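Local coordinates for B-type flagellar hook-associated protein 2 (Pseudomonas aeruginosa, PDB 5FHY), which caps the tip of the growing flagellar filament, where it helps flagellin monomers polymerise and keeps them from leaking out of the central channel, at residues 59-67 and 78-88; 47-55 and 143-151. All coordinates share one frame; numbering follows the deposited sequence.

Overall arrangement
After strands 24-28 and 34-42 the chain reaches 47-55, which carries strand 48-50, and then 59-67, the entry to strand 65-71. That strand turns back into strand 74-81, and contact 1 closes this short loop, 59-67 against 78-88, at the base of a beta hairpin and the start of helix 88-98. Only after further strands does 143-151 return to 47-55, so contact 2 closes a much longer loop with contact 1 nested inside it, and sets 143-151 against the sheet holding 48-50. Their centres lie about 13 Å apart. Thr143 N and O probably hydrogen-bond to Lys61 O and Asn63 N, joining loops at one end of the sheet of 65-71 and 130-136.

Contact 1: 59-67 and 78-88; sequences NAKFNSGTL and AITVDSSNNTL
A beta hairpin, strands 65-71 and 74-81, sets the frame of this contact, with Leu67 and Ile79 forming an antiparallel hydrogen-bonded pair. Leu67 N donates to Ile79 O at 2.7 Å, and Ile79 N returns a bond to Leu67 O at 2.8 Å. The axes of 65-67 and 79-81 run 147° apart. Thr66 and Thr80 make the non-hydrogen-bonded pair, and beyond it Val81 N donates to Gly65 O at 3.0 Å. Leu67, Ile79 and Val81 all project to one face of the sheet, where Leu67 CB meets Ile79 CB at 3.9 Å and Met91 and Ile95 of helix 88-98 cover them.

Past the paired strands the two segments separate around 82-85 and meet again at Asn86. Its CG sits between the backbone N and the carbonyl carbon (chi1 59°), which turns the amide back onto Phe62. ND2 donates to Phe62 O at 3.1 Å, within both the amide plane and the carbonyl plane, while Phe62 N donates to Asn86 O at 2.7 Å with a nearly straight N-H...O angle of 168°. Two bonds therefore clamp both backbone polar atoms of Phe62. The bent Lys61 chain crosses the other end of the amide, with a weak bond from NZ to Asn86 OD1. The Phe62 ring points to the helix start: Thr87 O and Leu88 CA lie at its edge, and Phe62 CZ touches Leu88 CD1 at 3.5 Å, the two side chains crossing at about a right angle. Thr87 is the N-cap, its OG1 weakly bonded to Gly90 N. Segment 78-88 lies within the flagellin hook IN motif, here a beta hairpin whose second strand leads into a helix packed on one sheet face.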
ATOM      1  N   ASN B  59      21.108 -56.767 -34.080  1.00 98.50           N
ATOM      2  CA  ASN B  59      20.841 -58.094 -34.616  1.00100.36           C
ATOM      3  C   ASN B  59      21.470 -59.178 -33.755  1.00 97.81           C
ATOM      4  O   ASN B  59      21.511 -60.345 -34.145  1.00 96.12           O
ATOM      5  CB  ASN B  59      21.357 -58.213 -36.050  1.00104.73           C
ATOM      6  CG  ASN B  59      20.585 -57.345 -37.025  1.00111.93           C
ATOM      7  OD1 ASN B  59      19.373 -57.171 -36.897  1.00115.28           O
ATOM      8  ND2 ASN B  59      21.285 -56.803 -38.014  1.00113.03           N
ATOM      9  N   ALA B  60      21.958 -58.792 -32.582  1.00100.40           N
ATOM     10  CA  ALA B  60      22.665 -59.736 -31.728  1.00 99.40           C
ATOM     11  C   ALA B  60      21.717 -60.511 -30.823  1.00102.90           C
ATOM     12  O   ALA B  60      20.852 -59.940 -30.162  1.00101.56           O
ATOM     13  CB  ALA B  60      23.716 -59.009 -30.893  1.00 84.09           C
ATOM     14  N   LYS B  61      21.898 -61.826 -30.802  1.00104.92           N
ATOM     15  CA  LYS B  61      21.115 -62.706 -29.949  1.00101.72           C
ATOM     16  C   LYS B  61      22.064 -63.639 -29.218  1.00 93.68           C
ATOM     17  O   LYS B  61      22.967 -64.214 -29.821  1.00 93.60           O
ATOM     18  CB  LYS B  61      20.080 -63.499 -30.753  1.00105.69           C
ATOM     19  CG  LYS B  61      19.188 -62.653 -31.646  1.00104.69           C
ATOM     20  CD  LYS B  61      17.775 -63.213 -31.685  1.00114.55           C
ATOM     21  CE  LYS B  61      17.143 -63.171 -30.299  1.00114.95           C
ATOM     22  NZ  LYS B  61      15.775 -63.763 -30.256  1.00119.10           N
ATOM     23  N   PHE B  62      21.859 -63.793 -27.917  1.00 92.45           N
ATOM     24  CA  PHE B  62      22.796 -64.545 -27.090  1.00 93.79           C
ATOM     25  C   PHE B  62      22.591 -66.059 -27.138  1.00102.96           C
ATOM     26  O   PHE B  62      21.470 -66.547 -27.281  1.00104.97           O
ATOM     27  CB  PHE B  62      22.705 -64.063 -25.642  1.00 86.18           C
ATOM     28  CG  PHE B  62      23.216 -62.665 -25.432  1.00 93.57           C
ATOM     29  CD1 PHE B  62      24.562 -62.380 -25.585  1.00 91.68           C
ATOM     30  CD2 PHE B  62      22.359 -61.637 -25.080  1.00100.76           C
ATOM     31  CE1 PHE B  62      25.043 -61.101 -25.391  1.00 91.46           C
ATOM     32  CE2 PHE B  62      22.838 -60.353 -24.884  1.00 98.27           C
ATOM     33  CZ  PHE B  62      24.182 -60.087 -25.041  1.00 93.56           C
ATOM     34  N   ASN B  63      23.697 -66.788 -27.039  1.00104.90           N
ATOM     35  CA  ASN B  63      23.674 -68.236 -26.858  1.00105.30           C
ATOM     36  C   ASN B  63      22.869 -68.633 -25.625  1.00107.81           C
ATOM     37  O   ASN B  63      22.647 -67.812 -24.733  1.00107.64           O
ATOM     38  CB  ASN B  63      25.097 -68.781 -26.740  1.00100.60           C
ATOM     39  CG  ASN B  63      25.851 -68.734 -28.047  1.00106.46           C
ATOM     40  OD1 ASN B  63      25.260 -68.586 -29.114  1.00113.76           O
ATOM     41  ND2 ASN B  63      27.171 -68.852 -27.970  1.00110.22           N
ATOM     42  N   SER B  64      22.457 -69.895 -25.564  1.00106.94           N
ATOM     43  CA  SER B  64      21.713 -70.392 -24.412  1.00103.68           C
ATOM     44  C   SER B  64      22.658 -70.560 -23.225  1.00105.41           C
ATOM     45  O   SER B  64      23.862 -70.728 -23.406  1.00111.75           O
ATOM     46  CB  SER B  64      21.025 -71.720 -24.751  1.00107.78           C
ATOM     47  OG  SER B  64      20.376 -72.281 -23.622  1.00108.06           O
ATOM     48  N   GLY B  65      22.118 -70.490 -22.011  1.00102.84           N
ATOM     49  CA  GLY B  65      22.920 -70.688 -20.816  1.00 96.32           C
ATOM     50  C   GLY B  65      22.298 -70.129 -19.550  1.00 92.81           C
ATOM     51  O   GLY B  65      21.077 -70.015 -19.452  1.00 87.75           O
ATOM     52  N   THR B  66      23.140 -69.783 -18.575  1.00 88.80           N
ATOM     53  CA  THR B  66      22.665 -69.278 -17.287  1.00 98.44           C
ATOM     54  C   THR B  66      23.513 -68.121 -16.744  1.00 97.26           C
ATOM     55  O   THR B  66      24.741 -68.139 -16.842  1.00 92.67           O
ATOM     56  CB  THR B  66      22.626 -70.403 -16.221  1.00 93.81           C
ATOM     57  OG1 THR B  66      22.104 -71.605 -16.802  1.00 98.12           O
ATOM     58  CG2 THR B  66      21.746 -70.002 -15.041  1.00 97.53           C
ATOM     59  N   LEU B  67      22.852 -67.120 -16.167  1.00 98.57           N
ATOM     60  CA  LEU B  67      23.548 -66.012 -15.516  1.00 95.83           C
ATOM     61  C   LEU B  67      23.373 -66.054 -14.001  1.00 94.72           C
ATOM     62  O   LEU B  67      22.251 -66.007 -13.498  1.00105.65           O
ATOM     63  CB  LEU B  67      23.053 -64.657 -16.036  1.00 94.11           C
ATOM     64  CG  LEU B  67      23.351 -64.215 -17.470  1.00 94.06           C
ATOM     65  CD1 LEU B  67      23.197 -62.706 -17.587  1.00 85.72           C
ATOM     66  CD2 LEU B  67      24.728 -64.664 -17.920  1.00 99.55           C
ATOM     67  N   ALA B  78      19.166 -67.491 -10.120  1.00100.85           N
ATOM     68  CA  ALA B  78      19.824 -67.893 -11.354  1.00 98.38           C
ATOM     69  C   ALA B  78      18.963 -67.488 -12.542  1.00104.46           C
ATOM     70  O   ALA B  78      17.771 -67.793 -12.588  1.00110.35           O
ATOM     71  CB  ALA B  78      20.081 -69.389 -11.359  1.00 96.86           C
ATOM     72  N   ILE B  79      19.570 -66.802 -13.504  1.00101.33           N
ATOM     73  CA  ILE B  79      18.844 -66.370 -14.687  1.00101.32           C
ATOM     74  C   ILE B  79      19.074 -67.329 -15.843  1.00101.11           C
ATOM     75  O   ILE B  79      20.205 -67.518 -16.288  1.00100.93           O
ATOM     76  CB  ILE B  79      19.256 -64.949 -15.130  1.00 95.55           C
ATOM     77  CG1 ILE B  79      18.868 -63.914 -14.073  1.00 94.61           C
ATOM     78  CG2 ILE B  79      18.617 -64.600 -16.468  1.00 90.57           C
ATOM     79  CD1 ILE B  79      19.132 -62.492 -14.503  1.00 89.97           C
ATOM     80  N   THR B  80      17.990 -67.913 -16.342  1.00100.32           N
ATOM     81  CA  THR B  80      18.070 -68.797 -17.493  1.00103.21           C
ATOM     82  C   THR B  80      17.871 -67.989 -18.764  1.00106.61           C
ATOM     83  O   THR B  80      16.877 -67.279 -18.912  1.00109.62           O
ATOM     84  CB  THR B  80      17.019 -69.926 -17.435  1.00104.74           C
ATOM     85  OG1 THR B  80      17.272 -70.763 -16.300  1.00109.77           O
ATOM     86  CG2 THR B  80      17.068 -70.776 -18.702  1.00102.56           C
ATOM     87  N   VAL B  81      18.830 -68.090 -19.676  1.00101.82           N
ATOM     88  CA  VAL B  81      18.754 -67.358 -20.925  1.00 94.78           C
ATOM     89  C   VAL B  81      18.168 -68.305 -21.957  1.00101.71           C
ATOM     90  O   VAL B  81      18.733 -69.361 -22.230  1.00103.82           O
ATOM     91  CB  VAL B  81      20.128 -66.849 -21.397  1.00 90.89           C
ATOM     92  CG1 VAL B  81      19.986 -66.074 -22.704  1.00 91.35           C
ATOM     93  CG2 VAL B  81      20.772 -65.990 -20.326  1.00 79.62           C
ATOM     94  N   ASP B  82      17.029 -67.927 -22.522  1.00110.58           N
ATOM     95  CA  ASP B  82      16.370 -68.736 -23.539  1.00112.69           C
ATOM     96  C   ASP B  82      15.997 -67.871 -24.733  1.00109.66           C
ATOM     97  O   ASP B  82      16.527 -66.775 -24.895  1.00109.41           O
ATOM     98  CB  ASP B  82      15.130 -69.429 -22.958  1.00114.68           C
ATOM     99  CG  ASP B  82      14.203 -68.468 -22.226  1.00116.52           C
ATOM    100  OD1 ASP B  82      13.915 -67.375 -22.756  1.00116.41           O
ATOM    101  OD2 ASP B  82      13.750 -68.817 -21.114  1.00119.63           O
ATOM    102  N   SER B  83      15.087 -68.353 -25.571  1.00111.28           N
ATOM    103  CA  SER B  83      14.735 -67.610 -26.774  1.00117.66           C
ATOM    104  C   SER B  83      13.675 -66.547 -26.518  1.00123.15           C
ATOM    105  O   SER B  83      13.212 -65.893 -27.450  1.00122.55           O
ATOM    106  CB  SER B  83      14.254 -68.563 -27.870  1.00125.07           C
ATOM    107  OG  SER B  83      15.317 -69.377 -28.332  1.00126.76           O
ATOM    108  N   SER B  84      13.290 -66.375 -25.258  1.00129.37           N
ATOM    109  CA  SER B  84      12.371 -65.305 -24.891  1.00127.73           C
ATOM    110  C   SER B  84      13.094 -64.069 -24.357  1.00118.55           C
ATOM    111  O   SER B  84      12.475 -63.024 -24.164  1.00127.39           O
ATOM    112  CB  SER B  84      11.353 -65.805 -23.866  1.00132.69           C
ATOM    113  OG  SER B  84      11.996 -66.259 -22.689  1.00133.02           O
ATOM    114  N   ASN B  85      14.398 -64.183 -24.116  1.00103.79           N
ATOM    115  CA  ASN B  85      15.129 -63.092 -23.474  1.00 98.09           C
ATOM    116  C   ASN B  85      16.599 -62.965 -23.880  1.00 95.76           C
ATOM    117  O   ASN B  85      17.348 -62.203 -23.267  1.00 87.35           O
ATOM    118  CB  ASN B  85      15.043 -63.227 -21.948  1.00 99.62           C
ATOM    119  CG  ASN B  85      15.592 -64.552 -21.435  1.00101.62           C
ATOM    120  OD1 ASN B  85      16.211 -65.317 -22.175  1.00103.30           O
ATOM    121  ND2 ASN B  85      15.372 -64.824 -20.153  1.00 99.85           N
ATOM    122  N   ASN B  86      17.020 -63.702 -24.902  1.00102.35           N
ATOM    123  CA  ASN B  86      18.433 -63.695 -25.276  1.00102.53           C
ATOM    124  C   ASN B  86      18.828 -62.483 -26.119  1.00104.56           C
ATOM    125  O   ASN B  86      19.550 -62.607 -27.106  1.00107.49           O
ATOM    126  CB  ASN B  86      18.797 -64.987 -26.014  1.00 96.21           C
ATOM    127  CG  ASN B  86      17.987 -65.189 -27.272  1.00 99.17           C
ATOM    128  OD1 ASN B  86      16.908 -64.622 -27.422  1.00100.02           O
ATOM    129  ND2 ASN B  86      18.507 -65.995 -28.188  1.00103.27           N
ATOM    130  N   THR B  87      18.364 -61.309 -25.707  1.00103.37           N
ATOM    131  CA  THR B  87      18.839 -60.049 -26.256  1.00103.06           C
ATOM    132  C   THR B  87      19.348 -59.174 -25.117  1.00102.83           C
ATOM    133  O   THR B  87      19.151 -59.501 -23.948  1.00104.58           O
ATOM    134  CB  THR B  87      17.732 -59.307 -27.021  1.00103.03           C
ATOM    135  OG1 THR B  87      16.592 -59.150 -26.171  1.00107.66           O
ATOM    136  CG2 THR B  87      17.324 -60.085 -28.260  1.00103.61           C
ATOM    137  N   LEU B  88      20.003 -58.068 -25.460  1.00101.27           N
ATOM    138  CA  LEU B  88      20.522 -57.139 -24.456  1.00 94.85           C
ATOM    139  C   LEU B  88      19.385 -56.578 -23.608  1.00 94.93           C
ATOM    140  O   LEU B  88      19.465 -56.549 -22.381  1.00 96.16           O
ATOM    141  CB  LEU B  88      21.300 -55.994 -25.113  1.00 92.10           C
ATOM    142  CG  LEU B  88      22.780 -56.230 -25.430  1.00 93.22           C
ATOM    143  CD1 LEU B  88      22.938 -57.166 -26.623  1.00101.78           C
ATOM    144  CD2 LEU B  88      23.492 -54.920 -25.680  1.00 89.03           C
TER

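Contact 2: 47-55 and 143-151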
ATOM      1  N   SER B  47      28.812 -50.563  -5.857  1.00 78.24           N
ATOM      2  CA  SER B  47      29.411 -51.105  -7.067  1.00 80.91           C
ATOM      3  C   SER B  47      28.638 -50.689  -8.310  1.00 77.89           C
ATOM      4  O   SER B  47      27.407 -50.616  -8.298  1.00 76.50           O
ATOM      5  CB  SER B  47      29.488 -52.631  -6.988  1.00 86.13           C
ATOM      6  OG  SER B  47      30.105 -53.170  -8.144  1.00 85.80           O
ATOM      7  N   LYS B  48      29.377 -50.428  -9.383  1.00 72.27           N
ATOM      8  CA  LYS B  48      28.792 -50.116 -10.681  1.00 73.64           C
ATOM      9  C   LYS B  48      29.767 -50.570 -11.757  1.00 81.18           C
ATOM     10  O   LYS B  48      30.902 -50.090 -11.831  1.00 77.19           O
ATOM     11  CB  LYS B  48      28.483 -48.619 -10.812  1.00 69.36           C
ATOM     12  CG  LYS B  48      27.945 -48.208 -12.184  1.00 70.88           C
ATOM     13  CD  LYS B  48      27.425 -46.774 -12.196  1.00 74.66           C
ATOM     14  CE  LYS B  48      26.972 -46.357 -13.591  1.00 80.05           C
ATOM     15  NZ  LYS B  48      26.488 -44.947 -13.650  1.00 86.19           N
ATOM     16  N   ILE B  49      29.327 -51.516 -12.581  1.00 71.75           N
ATOM     17  CA  ILE B  49      30.206 -52.103 -13.577  1.00 77.06           C
ATOM     18  C   ILE B  49      29.625 -51.991 -14.974  1.00 74.38           C
ATOM     19  O   ILE B  49      28.439 -51.708 -15.151  1.00 82.08           O
ATOM     20  CB  ILE B  49      30.474 -53.589 -13.277  1.00 73.57           C
ATOM     21  CG1 ILE B  49      29.228 -54.428 -13.569  1.00 81.97           C
ATOM     22  CG2 ILE B  49      30.922 -53.772 -11.835  1.00 72.42           C
ATOM     23  CD1 ILE B  49      29.462 -55.914 -13.503  1.00 82.50           C
ATOM     24  N   ALA B  50      30.473 -52.227 -15.966  1.00 75.58           N
ATOM     25  CA  ALA B  50      30.049 -52.229 -17.360  1.00 77.37           C
ATOM     26  C   ALA B  50      30.596 -53.478 -18.029  1.00 78.90           C
ATOM     27  O   ALA B  50      31.798 -53.735 -17.991  1.00 79.22           O
ATOM     28  CB  ALA B  50      30.523 -50.979 -18.077  1.00 77.99           C
ATOM     29  N   LEU B  51      29.715 -54.259 -18.641  1.00 68.03           N
ATOM     30  CA  LEU B  51      30.130 -55.511 -19.269  1.00 70.91           C
ATOM     31  C   LEU B  51      30.665 -55.239 -20.668  1.00 67.13           C
ATOM     32  O   LEU B  51      30.712 -54.089 -21.098  1.00 67.31           O
ATOM     33  CB  LEU B  51      28.974 -56.516 -19.307  1.00 59.54           C
ATOM     34  CG  LEU B  51      28.279 -56.772 -17.967  1.00 62.27           C
ATOM     35  CD1 LEU B  51      27.115 -57.730 -18.136  1.00 60.00           C
ATOM     36  CD2 LEU B  51      29.271 -57.290 -16.923  1.00 63.28           C
ATOM     37  N   GLN B  52      31.085 -56.291 -21.366  1.00 65.59           N
ATOM     38  CA  GLN B  52      31.630 -56.138 -22.711  1.00 72.63           C
ATOM     39  C   GLN B  52      30.613 -55.509 -23.652  1.00 76.08           C
ATOM     40  O   GLN B  52      29.410 -55.737 -23.515  1.00 75.59           O
ATOM     41  CB  GLN B  52      32.076 -57.490 -23.279  1.00 84.43           C
ATOM     42  CG  GLN B  52      33.440 -57.955 -22.808  1.00 99.84           C
ATOM     43  CD  GLN B  52      33.887 -59.246 -23.471  1.00107.56           C
ATOM     44  OE1 GLN B  52      33.767 -59.407 -24.687  1.00105.74           O
ATOM     45  NE2 GLN B  52      34.409 -60.175 -22.672  1.00104.97           N
ATOM     46  N   ALA B  53      31.101 -54.714 -24.599  1.00 77.51           N
ATOM     47  CA  ALA B  53      30.232 -54.099 -25.593  1.00 75.07           C
ATOM     48  C   ALA B  53      29.922 -55.133 -26.658  1.00 85.84           C
ATOM     49  O   ALA B  53      30.799 -55.886 -27.077  1.00 91.27           O
ATOM     50  CB  ALA B  53      30.874 -52.866 -26.202  1.00 66.52           C
ATOM     51  N   ILE B  54      28.670 -55.177 -27.090  1.00 82.35           N
ATOM     52  CA  ILE B  54      28.259 -56.140 -28.094  1.00 78.66           C
ATOM     53  C   ILE B  54      28.180 -55.473 -29.461  1.00 73.21           C
ATOM     54  O   ILE B  54      27.411 -54.533 -29.661  1.00 75.13           O
ATOM     55  CB  ILE B  54      26.906 -56.777 -27.728  1.00 81.03           C
ATOM     56  CG1 ILE B  54      26.941 -57.286 -26.285  1.00 75.59           C
ATOM     57  CG2 ILE B  54      26.574 -57.901 -28.682  1.00 74.09           C
ATOM     58  CD1 ILE B  54      28.018 -58.307 -26.035  1.00 69.06           C
ATOM     59  N   ALA B  55      28.994 -55.957 -30.397  1.00 75.09           N
ATOM     60  CA  ALA B  55      29.002 -55.422 -31.753  1.00 81.58           C
ATOM     61  C   ALA B  55      27.711 -55.784 -32.472  1.00 91.26           C
ATOM     62  O   ALA B  55      27.214 -56.904 -32.349  1.00 84.59           O
ATOM     63  CB  ALA B  55      30.207 -55.939 -32.523  1.00 79.50           C
ATOM     64  N   THR B 143      26.035 -64.485 -30.736  1.00114.91           N
ATOM     65  CA  THR B 143      27.086 -63.982 -29.859  1.00107.26           C
ATOM     66  C   THR B 143      27.250 -64.855 -28.625  1.00 96.77           C
ATOM     67  O   THR B 143      26.290 -65.442 -28.131  1.00 93.73           O
ATOM     68  CB  THR B 143      26.798 -62.542 -29.393  1.00109.01           C
ATOM     69  OG1 THR B 143      25.487 -62.476 -28.817  1.00109.92           O
ATOM     70  CG2 THR B 143      26.888 -61.566 -30.555  1.00113.39           C
ATOM     71  N   SER B 144      28.482 -64.940 -28.137  1.00 96.53           N
ATOM     72  CA  SER B 144      28.794 -65.759 -26.977  1.00100.34           C
ATOM     73  C   SER B 144      28.102 -65.203 -25.738  1.00 96.05           C
ATOM     74  O   SER B 144      27.978 -63.991 -25.586  1.00 84.95           O
ATOM     75  CB  SER B 144      30.307 -65.826 -26.768  1.00101.28           C
ATOM     76  OG  SER B 144      30.627 -66.520 -25.578  1.00101.17           O
ATOM     77  N   LEU B 145      27.648 -66.086 -24.855  1.00101.63           N
ATOM     78  CA  LEU B 145      27.054 -65.649 -23.598  1.00100.88           C
ATOM     79  C   LEU B 145      28.166 -65.415 -22.585  1.00105.43           C
ATOM     80  O   LEU B 145      27.995 -64.680 -21.612  1.00109.79           O
ATOM     81  CB  LEU B 145      26.048 -66.678 -23.074  1.00 97.43           C
ATOM     82  CG  LEU B 145      25.186 -66.273 -21.871  1.00 94.60           C
ATOM     83  CD1 LEU B 145      24.054 -65.351 -22.304  1.00 97.87           C
ATOM     84  CD2 LEU B 145      24.638 -67.501 -21.160  1.00 97.82           C
ATOM     85  N   SER B 146      29.307 -66.049 -22.828  1.00103.55           N
ATOM     86  CA  SER B 146      30.438 -66.004 -21.906  1.00 96.85           C
ATOM     87  C   SER B 146      31.081 -64.619 -21.777  1.00 93.66           C
ATOM     88  O   SER B 146      31.752 -64.337 -20.782  1.00 97.18           O
ATOM     89  CB  SER B 146      31.494 -67.023 -22.333  1.00 92.70           C
ATOM     90  OG  SER B 146      31.971 -66.738 -23.635  1.00 93.51           O
ATOM     91  N   GLN B 147      30.882 -63.753 -22.767  1.00 90.89           N
ATOM     92  CA  GLN B 147      31.526 -62.442 -22.740  1.00 92.79           C
ATOM     93  C   GLN B 147      30.780 -61.468 -21.827  1.00 96.97           C
ATOM     94  O   GLN B 147      31.137 -60.292 -21.741  1.00 99.13           O
ATOM     95  CB  GLN B 147      31.656 -61.856 -24.153  1.00 95.19           C
ATOM     96  CG  GLN B 147      30.358 -61.657 -24.909  1.00 94.31           C
ATOM     97  CD  GLN B 147      30.576 -61.043 -26.284  1.00 98.36           C
ATOM     98  OE1 GLN B 147      31.617 -60.441 -26.548  1.00 97.16           O
ATOM     99  NE2 GLN B 147      29.592 -61.192 -27.164  1.00101.22           N
ATOM    100  N   LEU B 148      29.753 -61.961 -21.141  1.00 94.97           N
ATOM    101  CA  LEU B 148      29.044 -61.153 -20.153  1.00 87.77           C
ATOM    102  C   LEU B 148      29.559 -61.439 -18.748  1.00 87.86           C
ATOM    103  O   LEU B 148      29.019 -60.932 -17.767  1.00 88.76           O
ATOM    104  CB  LEU B 148      27.538 -61.405 -20.219  1.00 82.94           C
ATOM    105  CG  LEU B 148      26.781 -60.947 -21.466  1.00 79.19           C
ATOM    106  CD1 LEU B 148      25.284 -61.065 -21.238  1.00 80.55           C
ATOM    107  CD2 LEU B 148      27.160 -59.522 -21.848  1.00 64.90           C
ATOM    108  N   ALA B 149      30.615 -62.242 -18.655  1.00 83.07           N
ATOM    109  CA  ALA B 149      31.175 -62.594 -17.358  1.00 74.65           C
ATOM    110  C   ALA B 149      31.952 -61.408 -16.800  1.00 78.92           C
ATOM    111  O   ALA B 149      32.512 -60.610 -17.550  1.00 84.07           O
ATOM    112  CB  ALA B 149      32.067 -63.832 -17.467  1.00 65.37           C
ATOM    113  N   PHE B 150      31.972 -61.292 -15.478  1.00 81.00           N
ATOM    114  CA  PHE B 150      32.656 -60.191 -14.815  1.00 76.21           C
ATOM    115  C   PHE B 150      33.190 -60.656 -13.466  1.00 77.23           C
ATOM    116  O   PHE B 150      32.428 -61.036 -12.576  1.00 80.02           O
ATOM    117  CB  PHE B 150      31.710 -58.995 -14.642  1.00 77.10           C
ATOM    118  CG  PHE B 150      32.399 -57.712 -14.234  1.00 77.33           C
ATOM    119  CD1 PHE B 150      32.813 -56.793 -15.189  1.00 77.29           C
ATOM    120  CD2 PHE B 150      32.608 -57.410 -12.897  1.00 70.61           C
ATOM    121  CE1 PHE B 150      33.435 -55.610 -14.816  1.00 68.88           C
ATOM    122  CE2 PHE B 150      33.231 -56.232 -12.524  1.00 64.51           C
ATOM    123  CZ  PHE B 150      33.640 -55.331 -13.485  1.00 63.65           C
ATOM    124  N   ASP B 151      34.507 -60.621 -13.318  1.00 79.18           N
ATOM    125  CA  ASP B 151      35.129 -60.991 -12.058  1.00 81.28           C
ATOM    126  C   ASP B 151      35.829 -59.763 -11.478  1.00 83.88           C
ATOM    127  O   ASP B 151      36.865 -59.336 -11.986  1.00 88.55           O
ATOM    128  CB  ASP B 151      36.113 -62.150 -12.260  1.00 78.82           C
ATOM    129  CG  ASP B 151      36.763 -62.599 -10.966  1.00 88.84           C
ATOM    130  OD1 ASP B 151      36.189 -62.341  -9.886  1.00 93.70           O
ATOM    131  OD2 ASP B 151      37.849 -63.212 -11.030  1.00 94.55           O
TER
HETATM  132  O   HOH W   1      31.645 -58.484 -19.425  1.00 62.31           O
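Ile49 meets Phe150 from the opposite direction, and its side chain can be followed outward atom by atom. CB already lies 3.6 Å from Phe150 CZ. The CG2 branch continues to the far end of the ring, 3.4 Å from Phe150 CE2. The other branch leaves through CG1, placed between the backbone N and the carbonyl carbon (chi1 72°), and this carries CD1 back over the ring toward its CG. There CD1 stands 3.6 Å from the ring centroid and 18° off the normal, a CH-pi contact over one face, offset toward the rim. Both branches thus lie along the phenyl group, which also touches Val132 of strand 130-136.

Two residues on, Leu51 packs its CD2 on Phe150 CB at 3.7 Å, while CD1 approaches Leu148 CD2 at 4.1 Å, the two leucines crossing at about a right angle. These contacts join two sheets: strand 48-50 pairs with strand 114-121 in one, and the loop that holds 143-151 follows strand 130-136 of the other, passing through a short 3-10 segment, 146-148. An ST turn leads into that segment, with Ser144 OG accepting from Ser146 N.

Polar atoms are bridged by water. One molecule accepts from Gln52 N and donates to Gln147 O and Ala149 O, each at 3.0 Å, so it links the backbone at Gln52 to two carbonyls, one within the 3-10 segment (Gln147) and one just after it (Ala149). Beside it the Gln52 and Gln147 side chains cross at about a right angle, their amide planes 85° apart. Further on, Ile54 CD1 lies against the Gln147 amide and 4.4 Å from Leu148 CD2, and Ile54 CG2 reaches Thr143 CG2 at 4.1 Å.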